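PDB 3OK8: BAR/IMD domain-containing adapter protein 2-like 2 from Mus musculus, which binds phosphoinositides through its I-BAR (IMD) domain and induces planar or gently curved membrane structures. Local coordinates for residues Ser20-Phe25 / Leu112-Ile117. Numbering follows the deposited sequence.
Sequences SIMEQF and LDMQFI
I117 reaches I21 mainly through CG1 and M22 through CG2. I117 CG1 lies 3.8 Å from I21 CG2, where the two isoleucine side chains cross at about a right angle; CG2 of I117 turns to M22, whose chain slides past it in the opposite direction. That second approach, 3.2 Å between I117 CG2 and M22 CG, is tighter than normal van der Waals contact, and M22 SD follows at 3.7 Å from the same I117 methyl. I21 brings its CG2 branch to the partner because this methyl is anti to the backbone N (chi1 -65° for CG1). With an alanine in place of I117, the carbons facing I21 CG2 and M22 CG would be gone, which is likely to open a gap and leave the M22 thioether freer to turn.

M114 also packs on M22. Its chain, bent at chi2 (73°) and chi3, crosses that of M22 at about a right angle, with M114 SD 4.0 Å from M22 CG. The bend carries the terminal methyl on to the backbone, so that M114 CE sits 3.2 Å from M22 O.

Apolar packing, with one methyl against a carbonyl oxygen, makes up the contact, which buries 253 Å² in total. The local axes approach to 9.9 Å at 147°, an antiparallel but clearly inclined pair, and M22 CA faces M114 CA at 6.4 Å. Helix 153-217 joins beside them: R185 touches I117 and forms a salt bridge with D113, while Y186 meets F25 edge-to-face, completing the three-helix bundle of the I-BAR domain, which pairs into an antiparallel dimer.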
# COMPACT_ATOMS: atom_id res chain seq x y z
N SER A 20 -19.82 -27.99 -10.57
CA SER A 20 -19.04 -26.77 -10.72
C SER A 20 -18.90 -26.08 -9.38
O SER A 20 -17.84 -25.55 -9.03
CB SER A 20 -19.69 -25.80 -11.71
OG SER A 20 -19.30 -26.06 -13.04
N ILE A 21 -19.98 -26.09 -8.61
CA ILE A 21 -19.99 -25.44 -7.31
C ILE A 21 -19.08 -26.18 -6.33
O ILE A 21 -18.32 -25.56 -5.62
CB ILE A 21 -21.43 -25.35 -6.74
CG1 ILE A 21 -22.30 -24.44 -7.61
CG2 ILE A 21 -21.41 -24.89 -5.28
CD1 ILE A 21 -23.78 -24.44 -7.20
N MET A 22 -19.15 -27.50 -6.33
CA MET A 22 -18.52 -28.28 -5.28
C MET A 22 -17.03 -28.48 -5.47
O MET A 22 -16.29 -28.62 -4.50
CB MET A 22 -19.21 -29.65 -5.16
CG MET A 22 -20.54 -29.60 -4.42
SD MET A 22 -21.54 -31.08 -4.61
CE MET A 22 -20.65 -32.22 -3.55
N GLU A 23 -16.58 -28.52 -6.72
CA GLU A 23 -15.20 -28.87 -7.00
C GLU A 23 -14.53 -27.86 -7.92
O GLU A 23 -13.52 -28.15 -8.56
CB GLU A 23 -15.08 -30.30 -7.53
CG GLU A 23 -15.71 -30.59 -8.87
CD GLU A 23 -15.62 -32.06 -9.23
OE1 GLU A 23 -16.67 -32.75 -9.20
OE2 GLU A 23 -14.50 -32.54 -9.53
N GLN A 24 -15.10 -26.67 -7.97
CA GLN A 24 -14.51 -25.59 -8.72
C GLN A 24 -14.66 -24.32 -7.91
O GLN A 24 -13.66 -23.73 -7.48
CB GLN A 24 -15.20 -25.46 -10.07
CG GLN A 24 -14.52 -24.53 -11.05
CD GLN A 24 -14.72 -24.98 -12.49
OE1 GLN A 24 -15.22 -24.23 -13.33
NE2 GLN A 24 -14.33 -26.23 -12.78
N PHE A 25 -15.89 -23.92 -7.65
CA PHE A 25 -16.15 -22.72 -6.88
C PHE A 25 -15.77 -22.86 -5.41
O PHE A 25 -14.99 -22.06 -4.88
CB PHE A 25 -17.61 -22.28 -7.01
CG PHE A 25 -17.92 -21.02 -6.27
CD1 PHE A 25 -17.73 -19.78 -6.86
CD2 PHE A 25 -18.41 -21.07 -4.97
CE1 PHE A 25 -18.02 -18.61 -6.18
CE2 PHE A 25 -18.70 -19.90 -4.28
CZ PHE A 25 -18.50 -18.67 -4.89
N LEU A 112 -19.67 -25.03 5.58
CA LEU A 112 -21.11 -24.97 5.85
C LEU A 112 -21.90 -24.87 4.55
O LEU A 112 -23.02 -25.37 4.45
CB LEU A 112 -21.45 -23.76 6.72
CG LEU A 112 -21.29 -23.94 8.23
CD1 LEU A 112 -21.75 -22.68 8.97
CD2 LEU A 112 -22.09 -25.16 8.69
N ASP A 113 -21.32 -24.23 3.54
CA ASP A 113 -22.00 -24.09 2.27
C ASP A 113 -21.63 -25.22 1.32
O ASP A 113 -22.38 -25.53 0.40
CB ASP A 113 -21.72 -22.73 1.64
CG ASP A 113 -22.55 -22.50 0.40
OD1 ASP A 113 -23.66 -21.92 0.51
OD2 ASP A 113 -22.11 -22.93 -0.69
N MET A 114 -20.47 -25.85 1.54
CA MET A 114 -20.15 -27.05 0.79
C MET A 114 -21.22 -28.10 1.11
O MET A 114 -21.90 -28.59 0.21
CB MET A 114 -18.76 -27.57 1.14
CG MET A 114 -18.45 -28.94 0.50
SD MET A 114 -18.13 -28.89 -1.29
CE MET A 114 -16.41 -28.41 -1.31
N GLN A 115 -21.38 -28.40 2.40
CA GLN A 115 -22.36 -29.36 2.88
C GLN A 115 -23.79 -29.02 2.46
O GLN A 115 -24.62 -29.92 2.24
CB GLN A 115 -22.26 -29.47 4.40
CG GLN A 115 -23.26 -30.45 5.02
CD GLN A 115 -22.74 -31.88 5.05
OE1 GLN A 115 -23.48 -32.80 5.39
NE2 GLN A 115 -21.48 -32.07 4.70
N PHE A 116 -24.10 -27.74 2.34
CA PHE A 116 -25.43 -27.31 1.93
C PHE A 116 -25.72 -27.73 0.50
O PHE A 116 -26.75 -28.36 0.23
CB PHE A 116 -25.56 -25.79 2.04
CG PHE A 116 -26.79 -25.24 1.36
CD1 PHE A 116 -26.73 -24.76 0.06
CD2 PHE A 116 -27.99 -25.18 2.04
CE1 PHE A 116 -27.85 -24.24 -0.56
CE2 PHE A 116 -29.13 -24.65 1.42
CZ PHE A 116 -29.05 -24.19 0.12
N ILE A 117 -24.83 -27.36 -0.41
CA ILE A 117 -24.94 -27.74 -1.81
C ILE A 117 -24.81 -29.26 -2.01
O ILE A 117 -25.34 -29.80 -2.98
CB ILE A 117 -23.91 -27.00 -2.69
CG1 ILE A 117 -24.61 -26.00 -3.62
CG2 ILE A 117 -23.18 -27.98 -3.57
CD1 ILE A 117 -25.51 -25.03 -2.92